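Local coordinates for Hen1 (PDB 3JWH), which probably transfers a methyl group from S-adenosylmethionine to the 2'-oxygen of the 3'-terminal nucleotide of RNA, here with S-adenosyl-L-homocysteine bound, at residues Gln96-Arg99 with Phe100-Tyr103; Ser118-Gly121 with Ala122-Val126; Phe164-Thr167 with Arg168-Gln172; Ala175-Ile178 with Thr179-Phe182. All blocks are in the same frame, centred on the assembly; numbering follows the deposited sequence.

Contact 1 of 4, residues Gln96-Arg99 with Phe100-Tyr103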
loop_
_atom_site.group_PDB
_atom_site.type_symbol
_atom_site.label_atom_id
_atom_site.label_comp_id
_atom_site.label_asym_id
_atom_site.label_seq_id
_atom_site.Cartn_x
_atom_site.Cartn_y
_atom_site.Cartn_z
ATOM N N GLN A 96 0.203 -16.838 -4.732
ATOM C CA GLN A 96 -1.085 -16.910 -4.052
ATOM C C GLN A 96 -0.966 -17.547 -2.686
ATOM O O GLN A 96 -1.105 -18.764 -2.548
ATOM C CB GLN A 96 -2.078 -17.706 -4.876
ATOM C CG GLN A 96 -2.118 -17.334 -6.330
ATOM C CD GLN A 96 -3.350 -17.885 -7.010
ATOM O OE1 GLN A 96 -3.784 -19.006 -6.719
ATOM N NE2 GLN A 96 -3.926 -17.104 -7.922
ATOM N N ASP A 97 -0.730 -16.714 -1.682
ATOM C CA ASP A 97 -0.568 -17.162 -0.307
ATOM C C ASP A 97 -1.913 -17.119 0.405
ATOM O O ASP A 97 -2.570 -16.076 0.436
ATOM C CB ASP A 97 0.426 -16.247 0.413
ATOM C CG ASP A 97 0.946 -16.843 1.690
ATOM O OD1 ASP A 97 0.138 -17.380 2.474
ATOM O OD2 ASP A 97 2.173 -16.763 1.925
ATOM N N LYS A 98 -2.313 -18.249 0.984
ATOM C CA LYS A 98 -3.590 -18.333 1.677
ATOM C C LYS A 98 -3.652 -17.394 2.879
ATOM O O LYS A 98 -4.731 -17.113 3.388
ATOM C CB LYS A 98 -3.864 -19.782 2.119
ATOM C CG LYS A 98 -3.740 -20.800 0.980
ATOM C CD LYS A 98 -4.674 -20.499 -0.199
ATOM C CE LYS A 98 -6.135 -20.800 0.134
ATOM N NZ LYS A 98 -7.046 -20.557 -1.026
ATOM N N ARG A 99 -2.499 -16.916 3.331
ATOM C CA ARG A 99 -2.454 -15.988 4.460
ATOM C C ARG A 99 -2.826 -14.547 4.054
ATOM O O ARG A 99 -2.895 -13.656 4.907
ATOM C CB ARG A 99 -1.063 -15.994 5.093
ATOM C CG ARG A 99 -0.717 -17.261 5.846
ATOM C CD ARG A 99 0.755 -17.274 6.235
ATOM N NE ARG A 99 1.628 -17.300 5.063
ATOM C CZ ARG A 99 2.957 -17.357 5.115
ATOM N NH1 ARG A 99 3.583 -17.399 6.285
ATOM N NH2 ARG A 99 3.662 -17.357 3.993
ATOM N N PHE A 100 -3.064 -14.331 2.763
ATOM C CA PHE A 100 -3.440 -13.015 2.245
ATOM C C PHE A 100 -4.965 -12.812 2.263
ATOM O O PHE A 100 -5.453 -11.751 1.879
ATOM C CB PHE A 100 -2.964 -12.843 0.801
ATOM C CG PHE A 100 -1.470 -12.803 0.624
ATOM C CD1 PHE A 100 -0.606 -12.838 1.709
ATOM C CD2 PHE A 100 -0.933 -12.733 -0.659
ATOM C CE1 PHE A 100 0.783 -12.807 1.523
ATOM C CE2 PHE A 100 0.451 -12.700 -0.865
ATOM C CZ PHE A 100 1.312 -12.737 0.224
ATOM N N HIS A 101 -5.717 -13.821 2.701
ATOM C CA HIS A 101 -7.185 -13.740 2.735
ATOM C C HIS A 101 -7.788 -13.133 3.992
ATOM O O HIS A 101 -7.161 -13.081 5.050
ATOM C CB HIS A 101 -7.823 -15.138 2.603
ATOM C CG HIS A 101 -7.648 -15.780 1.265
ATOM N ND1 HIS A 101 -8.055 -15.183 0.092
ATOM C CD2 HIS A 101 -7.167 -17.002 0.919
ATOM C CE1 HIS A 101 -7.835 -16.007 -0.919
ATOM N NE2 HIS A 101 -7.298 -17.119 -0.445
ATOM N N GLY A 102 -9.039 -12.709 3.855
ATOM C CA GLY A 102 -9.788 -12.186 4.976
ATOM C C GLY A 102 -9.541 -10.808 5.533
ATOM O O GLY A 102 -10.105 -10.498 6.581
ATOM N N TYR A 103 -8.716 -9.987 4.880
ATOM C CA TYR A 103 -8.438 -8.630 5.381
ATOM C C TYR A 103 -9.406 -7.582 4.827
ATOM O O TYR A 103 -9.979 -7.734 3.750
ATOM C CB TYR A 103 -7.000 -8.195 5.028
ATOM C CG TYR A 103 -5.927 -8.899 5.814
ATOM C CD1 TYR A 103 -5.512 -8.417 7.062
ATOM C CD2 TYR A 103 -5.365 -10.083 5.347
ATOM C CE1 TYR A 103 -4.561 -9.105 7.823
ATOM C CE2 TYR A 103 -4.418 -10.780 6.099
ATOM C CZ TYR A 103 -4.021 -10.297 7.322
ATOM O OH TYR A 103 -3.065 -10.970 8.043
HETATM O O HOH W 1 -2.640 -13.603 7.571
#
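Asp-97 lies across the ring of Phe-100, and its carboxylate is gripped side-on by NE and NH2 of Arg-99. Its CB sits over the middle of one ring face, 3.5 Å from the centroid of the Phe-100 ring, a CH-pi contact. CG stands anti to the backbone N (chi1 -164°), which carries the carboxylate past the ring and toward Arg-99. OD1 of Asp-97 accepts from the backbone N of Arg-99 at 2.8 Å, closing an Asx turn. The same oxygen takes NE of Arg-99, and both donors come from one face of the carboxylate plane. NH2 of Arg-99 meets the syn lone pair of Asp-97 OD2 at 2.6 Å, in a salt bridge. A bend at chi3 (-64°) folds the Arg-99 chain back to make this grip. The turn tightens into a short 3-10 segment, where Phe-100 N bonds to Asp-97 O at 3.0 Å. Lys-98 runs alongside His-101, and its NZ makes a weak bond to His-101 NE2. A water joins Arg-99 O to Tyr-103 OH, which also bonds to Thr-57. With an alanine in place of Asp-97, the guanidinium and the backbone N of Arg-99 would probably lose their carboxylate partner. Phe-100 is buried against Val-126, Ile-34 and Val-59. One aspartate thus has two roles: its CB meets the buried ring, and its carboxylate pairs with the Arg-99 charge.

Contact 2 of 4, residues Ser118-Gly121 with Ala122-Val126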
loop_
_atom_site.group_PDB
_atom_site.type_symbol
_atom_site.label_atom_id
_atom_site.label_comp_id
_atom_site.label_asym_id
_atom_site.label_seq_id
_atom_site.Cartn_x
_atom_site.Cartn_y
_atom_site.Cartn_z
ATOM N N SER A 118 7.035 -9.328 -15.914
ATOM C CA SER A 118 6.858 -10.725 -15.506
ATOM C C SER A 118 6.522 -10.910 -14.019
ATOM O O SER A 118 6.570 -12.037 -13.510
ATOM C CB SER A 118 8.116 -11.536 -15.826
ATOM O OG SER A 118 9.104 -11.376 -14.819
ATOM N N ARG A 119 6.193 -9.810 -13.333
ATOM C CA ARG A 119 5.839 -9.843 -11.912
ATOM C C ARG A 119 4.631 -8.967 -11.592
ATOM O O ARG A 119 3.884 -9.245 -10.651
ATOM C CB ARG A 119 7.010 -9.387 -11.044
ATOM C CG ARG A 119 8.088 -10.426 -10.815
ATOM C CD ARG A 119 9.099 -9.960 -9.778
ATOM N NE ARG A 119 10.167 -10.937 -9.617
ATOM C CZ ARG A 119 11.273 -10.738 -8.907
ATOM N NH1 ARG A 119 11.474 -9.590 -8.274
ATOM N NH2 ARG A 119 12.190 -11.692 -8.840
ATOM N N LEU A 120 4.440 -7.908 -12.370
ATOM C CA LEU A 120 3.326 -6.999 -12.143
ATOM C C LEU A 120 1.996 -7.705 -12.412
ATOM O O LEU A 120 1.088 -7.688 -11.576
ATOM C CB LEU A 120 3.470 -5.756 -13.037
ATOM C CG LEU A 120 2.426 -4.638 -12.905
ATOM C CD1 LEU A 120 2.384 -4.126 -11.463
ATOM C CD2 LEU A 120 2.777 -3.508 -13.867
ATOM N N GLY A 121 1.889 -8.328 -13.578
ATOM C CA GLY A 121 0.674 -9.041 -13.926
ATOM C C GLY A 121 0.300 -10.102 -12.901
ATOM O O GLY A 121 -0.877 -10.231 -12.540
ATOM N N ALA A 122 1.284 -10.856 -12.420
ATOM C CA ALA A 122 1.007 -11.900 -11.434
ATOM C C ALA A 122 0.556 -11.275 -10.114
ATOM O O ALA A 122 -0.353 -11.764 -9.457
ATOM C CB ALA A 122 2.246 -12.775 -11.217
ATOM N N PHE A 123 1.203 -10.185 -9.725
ATOM C CA PHE A 123 0.842 -9.513 -8.488
ATOM C C PHE A 123 -0.595 -9.001 -8.569
ATOM O O PHE A 123 -1.338 -9.059 -7.589
ATOM C CB PHE A 123 1.803 -8.351 -8.231
ATOM C CG PHE A 123 1.413 -7.493 -7.076
ATOM C CD1 PHE A 123 1.218 -8.047 -5.815
ATOM C CD2 PHE A 123 1.218 -6.131 -7.247
ATOM C CE1 PHE A 123 0.832 -7.256 -4.741
ATOM C CE2 PHE A 123 0.830 -5.325 -6.169
ATOM C CZ PHE A 123 0.635 -5.890 -4.915
ATOM N N GLU A 124 -0.981 -8.512 -9.744
ATOM C CA GLU A 124 -2.331 -7.990 -9.950
ATOM C C GLU A 124 -3.396 -9.038 -9.673
ATOM O O GLU A 124 -4.405 -8.737 -9.050
ATOM C CB GLU A 124 -2.503 -7.448 -11.377
ATOM C CG GLU A 124 -1.856 -6.084 -11.619
ATOM C CD GLU A 124 -1.726 -5.741 -13.103
ATOM O OE1 GLU A 124 -2.324 -6.459 -13.936
ATOM O OE2 GLU A 124 -1.034 -4.753 -13.433
ATOM N N ARG A 125 -3.180 -10.264 -10.147
ATOM C CA ARG A 125 -4.136 -11.339 -9.912
ATOM C C ARG A 125 -4.124 -11.721 -8.448
ATOM O O ARG A 125 -5.172 -11.825 -7.819
ATOM C CB ARG A 125 -3.815 -12.558 -10.773
ATOM C CG ARG A 125 -4.267 -12.406 -12.219
ATOM C CD ARG A 125 -4.122 -13.715 -12.958
ATOM N NE ARG A 125 -2.727 -14.142 -12.988
ATOM C CZ ARG A 125 -1.785 -13.557 -13.717
ATOM N NH1 ARG A 125 -2.091 -12.518 -14.489
ATOM N NH2 ARG A 125 -0.536 -14.007 -13.673
ATOM N N VAL A 126 -2.934 -11.925 -7.903
ATOM C CA VAL A 126 -2.810 -12.269 -6.502
ATOM C C VAL A 126 -3.614 -11.286 -5.648
ATOM O O VAL A 126 -4.350 -11.679 -4.741
ATOM C CB VAL A 126 -1.343 -12.213 -6.053
ATOM C CG1 VAL A 126 -1.242 -12.462 -4.551
ATOM C CG2 VAL A 126 -0.530 -13.233 -6.827
#
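The guanidinium of Arg-125 has Gly-121 O over one face, with NH1 of Arg-125 3.2 Å from that oxygen. The angle is too poor for a hydrogen bond. Arg-125 curls at chi3 (-61°), which brings its guanidinium to the Gly-121 carbonyl. The flat carboxylate of Glu-124 turns one oxygen to Leu-120: OE2 of Glu-124 lies 3.5 Å from CG of Leu-120, and both methyls of the leucine are a little farther off. The ring of Phe-123 points away from 118-121 toward Leu-93 and Leu-115, while its CB rests 3.3 Å from Arg-119 O. Residues 118-126 belong to helix 117-131, the crossover helix of a beta-alpha-beta unit between strands 105-109 and 135-141 of the Rossmann-like methyltransferase fold. Successive i to i+4 bonds tie the turns together. Phe-123 N gives to Arg-119 O at 3.0 Å, and Glu-124 N to Leu-120 O at 2.9 Å. The next, Arg-125 N to Gly-121 O, is weak. The buried carboxylate of Glu-124 is held from outside the two segments: OE1 forms a salt bridge with Arg-181 and OE2 accepts from NE1 of Trp-174.

Contact 3 of 4, residues Phe164-Thr167 with Arg168-Gln172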
loop_
_atom_site.group_PDB
_atom_site.type_symbol
_atom_site.label_atom_id
_atom_site.label_comp_id
_atom_site.label_asym_id
_atom_site.label_seq_id
_atom_site.Cartn_x
_atom_site.Cartn_y
_atom_site.Cartn_z
ATOM N N PHE A 164 12.630 5.499 -13.085
ATOM C CA PHE A 164 11.821 4.375 -13.555
ATOM C C PHE A 164 10.420 4.482 -12.949
ATOM O O PHE A 164 9.675 3.505 -12.889
ATOM C CB PHE A 164 12.475 3.056 -13.153
ATOM N N GLU A 165 10.077 5.687 -12.502
ATOM C CA GLU A 165 8.782 5.952 -11.900
ATOM C C GLU A 165 7.727 6.073 -12.991
ATOM O O GLU A 165 8.050 6.014 -14.175
ATOM C CB GLU A 165 8.844 7.239 -11.079
ATOM C CG GLU A 165 10.011 7.282 -10.104
ATOM C CD GLU A 165 10.053 8.574 -9.307
ATOM O OE1 GLU A 165 9.749 9.638 -9.892
ATOM O OE2 GLU A 165 10.401 8.533 -8.105
ATOM N N TRP A 166 6.472 6.257 -12.587
ATOM C CA TRP A 166 5.358 6.365 -13.528
ATOM C C TRP A 166 4.801 7.781 -13.681
ATOM O O TRP A 166 4.875 8.591 -12.764
ATOM C CB TRP A 166 4.212 5.444 -13.084
ATOM C CG TRP A 166 4.524 3.975 -13.103
ATOM C CD1 TRP A 166 5.757 3.391 -13.202
ATOM C CD2 TRP A 166 3.579 2.903 -12.996
ATOM N NE1 TRP A 166 5.637 2.019 -13.166
ATOM C CE2 TRP A 166 4.312 1.692 -13.038
ATOM C CE3 TRP A 166 2.186 2.846 -12.865
ATOM C CZ2 TRP A 166 3.696 0.438 -12.954
ATOM C CZ3 TRP A 166 1.572 1.596 -12.782
ATOM C CH2 TRP A 166 2.331 0.411 -12.828
ATOM N N THR A 167 4.221 8.061 -14.844
ATOM C CA THR A 167 3.610 9.359 -15.116
ATOM C C THR A 167 2.175 9.279 -14.602
ATOM O O THR A 167 1.681 8.187 -14.335
ATOM C CB THR A 167 3.580 9.670 -16.631
ATOM O OG1 THR A 167 2.861 8.637 -17.319
ATOM C CG2 THR A 167 4.998 9.761 -17.188
ATOM N N ARG A 168 1.508 10.420 -14.455
ATOM C CA ARG A 168 0.134 10.417 -13.968
ATOM C C ARG A 168 -0.771 9.648 -14.919
ATOM O O ARG A 168 -1.751 9.015 -14.505
ATOM C CB ARG A 168 -0.389 11.840 -13.832
ATOM C CG ARG A 168 0.230 12.638 -12.705
ATOM C CD ARG A 168 -0.131 14.103 -12.862
ATOM N NE ARG A 168 0.442 14.652 -14.088
ATOM C CZ ARG A 168 0.180 15.868 -14.569
ATOM N NH1 ARG A 168 -0.659 16.678 -13.927
ATOM N NH2 ARG A 168 0.767 16.274 -15.691
ATOM N N SER A 169 -0.434 9.714 -16.201
ATOM C CA SER A 169 -1.201 9.043 -17.236
ATOM C C SER A 169 -1.021 7.536 -17.122
ATOM O O SER A 169 -1.995 6.788 -17.099
ATOM C CB SER A 169 -0.739 9.520 -18.616
ATOM O OG SER A 169 -1.444 8.850 -19.648
ATOM N N GLN A 170 0.232 7.100 -17.052
ATOM C CA GLN A 170 0.537 5.686 -16.937
ATOM C C GLN A 170 -0.138 5.058 -15.719
ATOM O O GLN A 170 -0.771 4.006 -15.832
ATOM C CB GLN A 170 2.052 5.489 -16.875
ATOM C CG GLN A 170 2.716 5.702 -18.231
ATOM C CD GLN A 170 4.234 5.714 -18.176
ATOM O OE1 GLN A 170 4.898 5.722 -19.220
ATOM N NE2 GLN A 170 4.793 5.722 -16.969
ATOM N N PHE A 171 -0.016 5.711 -14.569
ATOM C CA PHE A 171 -0.613 5.228 -13.334
ATOM C C PHE A 171 -2.130 5.121 -13.435
ATOM O O PHE A 171 -2.719 4.112 -13.035
ATOM C CB PHE A 171 -0.277 6.161 -12.172
ATOM C CG PHE A 171 -0.798 5.683 -10.844
ATOM C CD1 PHE A 171 -0.383 4.456 -10.318
ATOM C CD2 PHE A 171 -1.701 6.450 -10.122
ATOM C CE1 PHE A 171 -0.864 4.012 -9.088
ATOM C CE2 PHE A 171 -2.189 6.015 -8.889
ATOM C CZ PHE A 171 -1.767 4.792 -8.371
ATOM N N GLN A 172 -2.762 6.171 -13.951
ATOM C CA GLN A 172 -4.209 6.175 -14.083
ATOM C C GLN A 172 -4.751 5.186 -15.112
ATOM O O GLN A 172 -5.850 4.666 -14.944
ATOM C CB GLN A 172 -4.714 7.597 -14.353
ATOM C CG GLN A 172 -4.841 8.387 -13.054
ATOM C CD GLN A 172 -5.357 9.799 -13.222
ATOM O OE1 GLN A 172 -6.390 10.031 -13.850
ATOM N NE2 GLN A 172 -4.643 10.757 -12.634
#
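Thr-167 caps the helix that opens at Arg-168, and its hydroxyl takes the capping bond from Gln-170. Arg-168, the first helical residue, follows the cap with its CB 3.7 Å from Thr-167 C. NE of Arg-168 makes a salt bridge with Glu-144. Ser-169 comes next and only brushes the cap, its CB 3.9 Å from Thr-167 OG1. Gln-170 makes the capping bond. The backbone N of Gln-170 gives to Thr-167 OG1 at 3.1 Å, with an N-H...O angle of 163°. This is the classic N-cap bond, which satisfies an amide of the first turn that has no earlier helical carbonyl to reach. The threonine hydroxyl gets there because OG1 sits between its own backbone N and carbonyl carbon (chi1 58°). The chain of Gln-170 then passes beside the same oxygen. Phe-171 closes the first turn: its N bonds to Thr-167 O at 3.0 Å, nearly straight at 173°. The Phe-171 and Trp-166 side chains cross at about a right angle. CE3 of Trp-166 is 4.0 Å from CD1 of Phe-171, near the plane of the phenylalanine ring. CA of Phe-171 in turn lies at the edge of the indole, 3.7 Å from CE3 of Trp-166. Thr-167 also packs on Ile-143 and Glu-144 of helix 143-148. Trp-166 meets Trp-174 edge-to-face, farther along helix 168-181. The buried Phe-171 packs against strands 135-141 and 202-209 of the central sheet.

Contact 4 of 4, residues Ala175-Ile178 with Thr179-Phe182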
loop_
_atom_site.group_PDB
_atom_site.type_symbol
_atom_site.label_atom_id
_atom_site.label_comp_id
_atom_site.label_asym_id
_atom_site.label_seq_id
_atom_site.Cartn_x
_atom_site.Cartn_y
_atom_site.Cartn_z
ATOM N N ALA A 175 -4.537 1.781 -13.388
ATOM C CA ALA A 175 -5.622 1.619 -12.430
ATOM C C ALA A 175 -6.982 1.448 -13.076
ATOM O O ALA A 175 -7.816 0.690 -12.588
ATOM C CB ALA A 175 -5.647 2.794 -11.463
ATOM N N ASN A 176 -7.216 2.166 -14.167
ATOM C CA ASN A 176 -8.485 2.051 -14.856
ATOM C C ASN A 176 -8.527 0.666 -15.501
ATOM O O ASN A 176 -9.574 0.023 -15.520
ATOM C CB ASN A 176 -8.642 3.150 -15.915
ATOM C CG ASN A 176 -8.949 4.511 -15.303
ATOM O OD1 ASN A 176 -9.730 4.618 -14.357
ATOM N ND2 ASN A 176 -8.349 5.563 -15.858
ATOM N N LYS A 177 -7.396 0.207 -16.018
ATOM C CA LYS A 177 -7.347 -1.123 -16.622
ATOM C C LYS A 177 -7.669 -2.141 -15.532
ATOM O O LYS A 177 -8.199 -3.202 -15.827
ATOM C CB LYS A 177 -5.964 -1.435 -17.209
ATOM C CG LYS A 177 -5.724 -0.943 -18.632
ATOM C CD LYS A 177 -6.377 -1.844 -19.661
ATOM C CE LYS A 177 -6.136 -1.325 -21.071
ATOM N NZ LYS A 177 -6.708 -2.206 -22.144
ATOM N N ILE A 178 -7.352 -1.823 -14.277
ATOM C CA ILE A 178 -7.643 -2.756 -13.194
ATOM C C ILE A 178 -9.151 -2.877 -12.988
ATOM O O ILE A 178 -9.675 -3.977 -12.818
ATOM C CB ILE A 178 -6.987 -2.324 -11.852
ATOM C CG1 ILE A 178 -5.462 -2.515 -11.910
ATOM C CG2 ILE A 178 -7.567 -3.130 -10.708
ATOM C CD1 ILE A 178 -5.014 -3.967 -12.080
ATOM N N THR A 179 -9.857 -1.752 -13.025
ATOM C CA THR A 179 -11.301 -1.791 -12.812
ATOM C C THR A 179 -12.054 -2.419 -13.982
ATOM O O THR A 179 -13.257 -2.649 -13.895
ATOM C CB THR A 179 -11.877 -0.386 -12.594
ATOM O OG1 THR A 179 -11.903 0.291 -13.851
ATOM C CG2 THR A 179 -11.025 0.407 -11.592
ATOM N N GLU A 180 -11.344 -2.670 -15.075
ATOM C CA GLU A 180 -11.933 -3.270 -16.269
ATOM C C GLU A 180 -11.804 -4.788 -16.217
ATOM O O GLU A 180 -12.646 -5.507 -16.751
ATOM C CB GLU A 180 -11.240 -2.732 -17.524
ATOM C CG GLU A 180 -11.724 -1.363 -17.981
ATOM C CD GLU A 180 -10.717 -0.638 -18.878
ATOM O OE1 GLU A 180 -9.944 -1.311 -19.601
ATOM O OE2 GLU A 180 -10.707 0.619 -18.867
ATOM N N ARG A 181 -10.749 -5.266 -15.566
ATOM C CA ARG A 181 -10.487 -6.694 -15.442
ATOM C C ARG A 181 -10.976 -7.276 -14.135
ATOM O O ARG A 181 -11.378 -8.441 -14.082
ATOM C CB ARG A 181 -8.985 -6.978 -15.575
ATOM C CG ARG A 181 -8.474 -6.946 -17.012
ATOM C CD ARG A 181 -7.032 -7.419 -17.096
ATOM N NE ARG A 181 -6.105 -6.455 -16.515
ATOM C CZ ARG A 181 -5.051 -6.777 -15.771
ATOM N NH1 ARG A 181 -4.779 -8.049 -15.499
ATOM N NH2 ARG A 181 -4.258 -5.823 -15.306
ATOM N N PHE A 182 -10.946 -6.460 -13.087
ATOM C CA PHE A 182 -11.353 -6.894 -11.764
ATOM C C PHE A 182 -12.584 -6.167 -11.219
ATOM O O PHE A 182 -12.916 -5.074 -11.662
ATOM C CB PHE A 182 -10.151 -6.741 -10.842
ATOM C CG PHE A 182 -8.932 -7.454 -11.350
ATOM C CD1 PHE A 182 -8.823 -8.839 -11.239
ATOM C CD2 PHE A 182 -7.911 -6.748 -11.993
ATOM C CE1 PHE A 182 -7.723 -9.507 -11.758
ATOM C CE2 PHE A 182 -6.812 -7.409 -12.513
ATOM C CZ PHE A 182 -6.710 -8.789 -12.398
#
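Ile-178 reaches forward along the last turn of helix 168-181, where the helix ends and the chain leaves for strand 184-188. This helix packs on the sheet of the Rossmann-like methyltransferase fold. At its end the i to i+4 bonds are mixed with i to i+3 bonds. Ile-178 O takes Phe-182 N at 2.8 Å and, weakly, Arg-181 N.

From CB outward, the Ile-178 side chain meets one neighbour after another. CB lies beside the backbone N of the next residue, Thr-179, as the chain requires. CG2, anti to the backbone N of Ile-178, lies 3.9 Å from CD2 of Phe-182. The CG1 branch of Ile-178 ends in CD1, which lies 3.8 Å from NH2 of Arg-181 and also near CE2 of Phe-182. Around the fold, Ile-178 also packs on Phe-128 of helix 117-131 and Phe-207 of strand 202-209. CE2 of Phe-182 sits over one face of the Arg-181 guanidinium, toward its rim, and Arg-181 CB lies over the phenyl face. The tip of Arg-181 has Glu-124 as its partner.

On another side of the turn, Thr-179 folds its hydroxyl back on the helix. OG1 of Thr-179 gives to Asn-176 O at 2.9 Å, placed there by a chi1 of 74°. A valine here would probably cost Asn-176 O the hydroxyl bond it accepts from OG1. CG2 of Thr-179 rests 3.4 Å from Ala-175 O. Lys-177 and Glu-180 cross with opposite charges near but short of a salt bridge, NZ of Lys-177 lying 4.2 Å from OE1 of Glu-180.

Overall arrangement
The four contacts follow one another along the chain, each closing before the next opens. Contact 1 lies in the loop between strands 86-90 and 105-109. Contact 2 is on helix 117-131. Contacts 3 and 4 are joined through helix 168-181, at its start and end, with centres about 15 Å apart. Contact 2 touches each of the other three: Val-126 on Phe-100, Leu-120 on Trp-166, and Glu-124 with Arg-181. Contacts 1 and 3 lie farthest apart, about 28 Å between centres, on opposite sides of the chain's centre. Helices 117-131 and 168-181 are thus tied to each other as well as to the sheet, while the 96-103 loop packs on the first of them, beside the methyltransferase core that holds S-adenosyl-L-homocysteine.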